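Local structure of putative oxidoreductase (Thermus thermophilus, 2ISM) at residues G271-F276 with L317-V322; L328-N334 with D345-L351. The protein is a putative oxidoreductase, built as a six-bladed beta-propeller that carries a bound calcium ion. All coordinates share one frame; numbering follows the deposited sequence.

Interaction 1 (G271-F276 with L317-V322); sequences GNLAFF and LREVQV
Asn272 N donates an almost straight hydrogen bond of 2.7 Å to Arg318 O where strands 271-276 and 317-322 run in roughly the same direction, 25° apart, their axes approaching to 4.7 Å. Beyond this one direct backbone link the strands diverge, and a water donates to both Leu273 O and Val320 O. Asn272 and Glu319 lie side by side, amide and carboxylate nearly coplanar. Asn272 ND2 donates to the syn lone pair of Glu319 OE1 at 2.9 Å. The carboxylate can reach it because its chain bends at chi2 (69°), and the same OE1 accepts from Val320 N on the anti side, tilted from the carboxylate plane. Glu319 OE2 is held by Gln321 NE2 and by Leu36 N. The arrangement illustrates how blades of a beta-propeller meet: each strand lies at the edge of its four-stranded blade, and the two blades are adjacent. Farther along, Val320 turns CG1 against the peptide of Asn272, 3.2 Å from Asn272 O, while its CG2 rests 4.1 Å from Ala274 CB. At the far end Val322 CG2 packs obliquely against Phe276 CD1 at 4.0 Å, and the Phe276 ring also meets Tyr281 edge-to-face.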
loop_
_atom_site.group_PDB
_atom_site.type_symbol
_atom_site.label_atom_id
_atom_site.label_comp_id
_atom_site.label_asym_id
_atom_site.label_seq_id
_atom_site.Cartn_x
_atom_site.Cartn_y
_atom_site.Cartn_z
ATOM N N GLY B 271 -18.051 -10.316 1.587
ATOM C CA GLY B 271 -18.603 -9.265 0.770
ATOM C C GLY B 271 -17.641 -9.271 -0.408
ATOM O O GLY B 271 -17.280 -10.340 -0.916
ATOM N N ASN B 272 -17.184 -8.102 -0.830
ATOM C CA ASN B 272 -16.257 -8.045 -1.950
ATOM C C ASN B 272 -14.840 -8.295 -1.437
ATOM O O ASN B 272 -14.625 -8.477 -0.240
ATOM C CB ASN B 272 -16.336 -6.671 -2.624
ATOM C CG ASN B 272 -15.844 -6.695 -4.064
ATOM O OD1 ASN B 272 -15.474 -7.743 -4.585
ATOM N ND2 ASN B 272 -15.840 -5.534 -4.711
ATOM N N LEU B 273 -13.878 -8.341 -2.349
ATOM C CA LEU B 273 -12.481 -8.526 -1.964
ATOM C C LEU B 273 -11.639 -7.636 -2.864
ATOM O O LEU B 273 -12.096 -7.222 -3.929
ATOM C CB LEU B 273 -12.040 -9.993 -2.096
ATOM C CG LEU B 273 -12.496 -10.930 -3.222
ATOM C CD1 LEU B 273 -12.754 -10.190 -4.516
ATOM C CD2 LEU B 273 -11.429 -12.003 -3.400
ATOM N N ALA B 274 -10.420 -7.327 -2.438
ATOM C CA ALA B 274 -9.558 -6.468 -3.239
ATOM C C ALA B 274 -8.091 -6.658 -2.907
ATOM O O ALA B 274 -7.739 -6.994 -1.776
ATOM C CB ALA B 274 -9.944 -5.008 -3.027
ATOM N N PHE B 275 -7.238 -6.444 -3.905
ATOM C CA PHE B 275 -5.799 -6.552 -3.708
ATOM C C PHE B 275 -5.315 -5.191 -3.229
ATOM O O PHE B 275 -5.614 -4.159 -3.831
ATOM C CB PHE B 275 -5.118 -6.969 -5.012
ATOM C CG PHE B 275 -5.239 -8.441 -5.301
ATOM C CD1 PHE B 275 -4.382 -9.355 -4.692
ATOM C CD2 PHE B 275 -6.234 -8.920 -6.144
ATOM C CE1 PHE B 275 -4.517 -10.724 -4.919
ATOM C CE2 PHE B 275 -6.380 -10.288 -6.379
ATOM C CZ PHE B 275 -5.520 -11.191 -5.765
ATOM N N PHE B 276 -4.580 -5.199 -2.126
ATOM C CA PHE B 276 -4.087 -3.976 -1.510
ATOM C C PHE B 276 -2.751 -4.278 -0.839
ATOM O O PHE B 276 -2.668 -5.144 0.031
ATOM C CB PHE B 276 -5.123 -3.510 -0.475
ATOM C CG PHE B 276 -4.767 -2.238 0.241
ATOM C CD1 PHE B 276 -4.721 -1.025 -0.438
ATOM C CD2 PHE B 276 -4.539 -2.246 1.616
ATOM C CE1 PHE B 276 -4.456 0.166 0.243
ATOM C CE2 PHE B 276 -4.274 -1.064 2.307
ATOM C CZ PHE B 276 -4.234 0.145 1.619
ATOM N N LEU B 317 -19.089 -5.825 7.174
ATOM C CA LEU B 317 -18.401 -5.125 6.089
ATOM C C LEU B 317 -18.615 -5.718 4.699
ATOM O O LEU B 317 -18.275 -6.876 4.459
ATOM C CB LEU B 317 -16.883 -5.215 6.276
ATOM C CG LEU B 317 -16.351 -4.731 7.637
ATOM C CD1 LEU B 317 -14.828 -4.740 7.626
ATOM C CD2 LEU B 317 -16.865 -3.325 7.930
ATOM N N ARG B 318 -19.173 -4.927 3.784
ATOM C CA ARG B 318 -19.452 -5.421 2.437
ATOM C C ARG B 318 -18.672 -5.061 1.171
ATOM O O ARG B 318 -18.284 -5.946 0.407
ATOM C CB ARG B 318 -20.882 -4.942 2.153
ATOM C CG ARG B 318 -21.528 -5.597 0.940
ATOM C CD ARG B 318 -22.991 -5.184 0.796
ATOM N NE ARG B 318 -23.882 -5.858 1.743
ATOM C CZ ARG B 318 -24.321 -7.107 1.606
ATOM N NH1 ARG B 318 -23.950 -7.830 0.562
ATOM N NH2 ARG B 318 -25.152 -7.628 2.504
ATOM N N GLU B 319 -18.445 -3.770 0.949
ATOM C CA GLU B 319 -17.711 -3.324 -0.232
ATOM C C GLU B 319 -16.276 -3.061 0.227
ATOM O O GLU B 319 -16.032 -2.722 1.383
ATOM C CB GLU B 319 -18.294 -2.038 -0.845
ATOM C CG GLU B 319 -17.372 -1.317 -1.848
ATOM C CD GLU B 319 -17.177 -2.079 -3.154
ATOM O OE1 GLU B 319 -16.741 -3.247 -3.107
ATOM O OE2 GLU B 319 -17.453 -1.503 -4.233
ATOM N N VAL B 320 -15.331 -3.243 -0.688
ATOM C CA VAL B 320 -13.924 -2.983 -0.417
ATOM C C VAL B 320 -13.231 -2.752 -1.755
ATOM O O VAL B 320 -13.229 -3.622 -2.627
ATOM C CB VAL B 320 -13.243 -4.152 0.361
ATOM C CG1 VAL B 320 -13.517 -5.476 -0.314
ATOM C CG2 VAL B 320 -11.741 -3.907 0.453
ATOM N N GLN B 321 -12.669 -1.560 -1.916
ATOM C CA GLN B 321 -11.990 -1.184 -3.149
ATOM C C GLN B 321 -10.839 -0.238 -2.886
ATOM O O GLN B 321 -10.879 0.560 -1.951
ATOM C CB GLN B 321 -12.943 -0.473 -4.108
ATOM C CG GLN B 321 -13.852 -1.359 -4.918
ATOM C CD GLN B 321 -14.314 -0.663 -6.180
ATOM O OE1 GLN B 321 -13.545 -0.500 -7.128
ATOM N NE2 GLN B 321 -15.569 -0.227 -6.191
ATOM N N VAL B 322 -9.823 -0.317 -3.733
ATOM C CA VAL B 322 -8.675 0.567 -3.609
ATOM C C VAL B 322 -9.046 1.834 -4.367
ATOM O O VAL B 322 -9.455 1.766 -5.523
ATOM C CB VAL B 322 -7.415 -0.054 -4.244
ATOM C CG1 VAL B 322 -6.230 0.894 -4.082
ATOM C CG2 VAL B 322 -7.115 -1.390 -3.594
HETATM O O HOH W 1 -12.371 -4.650 -5.022
#

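Interaction 2 (L328-N334 with D345-L351); sequences LYVTTSN and DDRVLRL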
loop_
_atom_site.group_PDB
_atom_site.type_symbol
_atom_site.label_atom_id
_atom_site.label_comp_id
_atom_site.label_asym_id
_atom_site.label_seq_id
_atom_site.Cartn_x
_atom_site.Cartn_y
_atom_site.Cartn_z
ATOM N N LEU B 328 -7.488 2.278 0.888
ATOM C CA LEU B 328 -8.458 1.192 0.805
ATOM C C LEU B 328 -9.796 1.658 1.370
ATOM O O LEU B 328 -9.874 2.101 2.518
ATOM C CB LEU B 328 -7.971 -0.031 1.590
ATOM C CG LEU B 328 -8.842 -1.287 1.479
ATOM C CD1 LEU B 328 -8.831 -1.797 0.039
ATOM C CD2 LEU B 328 -8.322 -2.362 2.423
ATOM N N TYR B 329 -10.846 1.559 0.559
ATOM C CA TYR B 329 -12.184 1.970 0.981
ATOM C C TYR B 329 -13.037 0.760 1.328
ATOM O O TYR B 329 -13.013 -0.250 0.627
ATOM C CB TYR B 329 -12.857 2.778 -0.133
ATOM C CG TYR B 329 -12.304 4.175 -0.288
ATOM C CD1 TYR B 329 -12.990 5.273 0.231
ATOM C CD2 TYR B 329 -11.085 4.401 -0.928
ATOM C CE1 TYR B 329 -12.480 6.559 0.120
ATOM C CE2 TYR B 329 -10.562 5.688 -1.042
ATOM C CZ TYR B 329 -11.267 6.762 -0.516
ATOM O OH TYR B 329 -10.765 8.039 -0.625
ATOM N N VAL B 330 -13.789 0.864 2.416
ATOM C CA VAL B 330 -14.651 -0.224 2.850
ATOM C C VAL B 330 -15.999 0.349 3.276
ATOM O O VAL B 330 -16.068 1.487 3.739
ATOM C CB VAL B 330 -14.019 -0.978 4.042
ATOM C CG1 VAL B 330 -14.967 -2.047 4.547
ATOM C CG2 VAL B 330 -12.694 -1.609 3.611
ATOM N N THR B 331 -17.068 -0.420 3.093
ATOM C CA THR B 331 -18.392 0.041 3.507
ATOM C C THR B 331 -18.972 -0.932 4.524
ATOM O O THR B 331 -18.622 -2.114 4.537
ATOM C CB THR B 331 -19.377 0.153 2.322
ATOM O OG1 THR B 331 -19.698 -1.157 1.829
ATOM C CG2 THR B 331 -18.771 0.992 1.206
ATOM N N THR B 332 -19.851 -0.430 5.386
ATOM C CA THR B 332 -20.477 -1.267 6.399
ATOM C C THR B 332 -21.862 -1.691 5.914
ATOM O O THR B 332 -22.472 -1.030 5.066
ATOM C CB THR B 332 -20.594 -0.531 7.744
ATOM O OG1 THR B 332 -21.407 0.632 7.582
ATOM C CG2 THR B 332 -19.218 -0.101 8.237
ATOM N N SER B 333 -22.354 -2.801 6.452
ATOM C CA SER B 333 -23.643 -3.332 6.033
ATOM C C SER B 333 -24.644 -3.558 7.153
ATOM O O SER B 333 -25.654 -4.243 6.970
ATOM C CB SER B 333 -23.405 -4.546 5.134
ATOM O OG SER B 333 -24.577 -4.930 4.446
ATOM N N ASN B 334 -24.355 -2.972 8.310
ATOM C CA ASN B 334 -25.201 -3.101 9.492
ATOM C C ASN B 334 -26.703 -2.914 9.362
ATOM O O ASN B 334 -27.466 -3.380 10.210
ATOM C CB ASN B 334 -24.660 -2.171 10.575
ATOM C CG ASN B 334 -23.200 -2.425 10.862
ATOM O OD1 ASN B 334 -22.388 -1.499 10.920
ATOM N ND2 ASN B 334 -22.857 -3.689 11.043
ATOM N N ASP B 345 -24.839 4.685 11.353
ATOM C CA ASP B 345 -24.505 3.450 10.659
ATOM C C ASP B 345 -24.524 3.361 9.151
ATOM O O ASP B 345 -25.288 4.031 8.453
ATOM C CB ASP B 345 -25.338 2.280 11.141
ATOM C CG ASP B 345 -24.490 1.253 11.827
ATOM O OD1 ASP B 345 -23.266 1.230 11.551
ATOM O OD2 ASP B 345 -25.023 0.471 12.631
ATOM N N ASP B 346 -23.682 2.447 8.687
ATOM C CA ASP B 346 -23.410 2.203 7.293
ATOM C C ASP B 346 -22.596 3.111 6.419
ATOM O O ASP B 346 -22.998 3.608 5.358
ATOM C CB ASP B 346 -24.661 1.789 6.531
ATOM C CG ASP B 346 -25.014 0.335 6.808
ATOM O OD1 ASP B 346 -24.308 -0.248 7.663
ATOM O OD2 ASP B 346 -25.959 -0.219 6.207
ATOM N N ARG B 347 -21.435 3.377 6.986
ATOM C CA ARG B 347 -20.486 4.323 6.476
ATOM C C ARG B 347 -19.547 3.797 5.422
ATOM O O ARG B 347 -19.416 2.586 5.205
ATOM C CB ARG B 347 -19.603 4.664 7.678
ATOM C CG ARG B 347 -20.313 4.941 8.999
ATOM C CD ARG B 347 -19.272 5.065 10.117
ATOM N NE ARG B 347 -19.753 5.833 11.263
ATOM C CZ ARG B 347 -20.658 5.403 12.133
ATOM N NH1 ARG B 347 -21.189 4.196 11.999
ATOM N NH2 ARG B 347 -21.040 6.186 13.132
ATOM N N VAL B 348 -18.887 4.746 4.785
ATOM C CA VAL B 348 -17.861 4.470 3.810
ATOM C C VAL B 348 -16.626 4.793 4.646
ATOM O O VAL B 348 -16.499 5.906 5.158
ATOM C CB VAL B 348 -17.935 5.441 2.627
ATOM C CG1 VAL B 348 -16.686 5.303 1.770
ATOM C CG2 VAL B 348 -19.180 5.155 1.798
ATOM N N LEU B 349 -15.744 3.817 4.813
ATOM C CA LEU B 349 -14.537 4.017 5.601
ATOM C C LEU B 349 -13.311 4.038 4.703
ATOM O O LEU B 349 -13.255 3.332 3.697
ATOM C CB LEU B 349 -14.391 2.897 6.637
ATOM C CG LEU B 349 -15.578 2.669 7.578
ATOM C CD1 LEU B 349 -15.320 1.452 8.440
ATOM C CD2 LEU B 349 -15.796 3.906 8.449
ATOM N N ARG B 350 -12.333 4.857 5.071
ATOM C CA ARG B 350 -11.097 4.959 4.309
ATOM C C ARG B 350 -9.954 4.497 5.207
ATOM O O ARG B 350 -9.761 5.033 6.296
ATOM C CB ARG B 350 -10.877 6.406 3.865
ATOM C CG ARG B 350 -9.631 6.636 3.021
ATOM C CD ARG B 350 -9.698 8.009 2.375
ATOM N NE ARG B 350 -9.988 9.039 3.366
ATOM C CZ ARG B 350 -10.646 10.166 3.111
ATOM N NH1 ARG B 350 -11.091 10.418 1.888
ATOM N NH2 ARG B 350 -10.865 11.040 4.084
ATOM N N LEU B 351 -9.214 3.492 4.752
ATOM C CA LEU B 351 -8.102 2.949 5.522
ATOM C C LEU B 351 -6.771 3.376 4.920
ATOM O O LEU B 351 -6.424 2.975 3.808
ATOM C CB LEU B 351 -8.193 1.422 5.579
ATOM C CG LEU B 351 -9.231 0.844 6.550
ATOM C CD1 LEU B 351 -10.624 1.354 6.199
ATOM C CD2 LEU B 351 -9.187 -0.676 6.493
HETATM O O HOH W 2 -21.099 1.841 10.295
#
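Tyr329 and Arg350 face each other as a non-hydrogen-bonded pair of antiparallel strands, and their side chains run alongside, pointing the same way. Arg350 leaves the backbone with CG anti to N (chi1 -178°) and lays that carbon over one face of the Tyr329 ring toward its rim, a CH-pi contact 4.2 Å from the centroid. A bend at chi3 then carries the guanidinium past the phenol, its plane 80° from the ring, so that Tyr329 OH lies at the guanidinium edge. The bond from Arg350 NH1 to Tyr329 OH is straight but weak at 3.5 Å. The stronger partners of these polar ends are Glu24 for Arg350 and Asp325 for Tyr329. Val348 adds CG1 at the edge of the same ring, 4.0 Å from Tyr329 CD1.

The side chains of the pairs Leu328-Leu351 and Val330-Leu349 lie on the other face of the sheet. These are hydrogen-bonded pairs, each with two reciprocal backbone bonds; the shortest, Leu349 N to Val330 O, is 2.6 Å. The last backbone bond is Thr332 N to Arg347 O, 3.1 Å, beside the Thr331-Val348 pair.

Past that point polar groups take over. A water donates to Asp345 OD1 and accepts from Arg347 NH1. Both the water and Asp345 OD1 lie in the plane of the Arg347 guanidinium, although the Arg347 NH1 to Asp345 OD1 ion pair is long at 3.6 Å. Arg347 NE has a firmer partner in Glu25, Asp345 OD2 accepts from Arg342 N, and Asp346 OD2 accepts from Val32 N and Arg335 N.

Strand 348-351 is flanked on its other side by strand 23-27, and strand 328-332 by strand 317-322. Strand 33-38 of the next blade packs on the face bearing Tyr329, Thr331 and Val348, through Leu36.

In the fold
From the N terminus, strand 23-27 waits as the outermost strand of a blade whose other three strands come from the end of the chain, the closure that joins the ends of many propellers. Strand 271-276 then opens a new blade; after its remaining strands, 279-284, 289-298 and 301-312, interaction 1 closes the loop by bringing strand 317-322 beside it. Interaction 2 follows in series, neither nesting with nor crossing the first, and closes the short loop between strands 328-332 and 348-351. Interaction 1 thus joins two adjacent blades, whereas interaction 2 works within the last one, and neighbouring strands 317-322 and 328-332 bring both contacts to the same sheet.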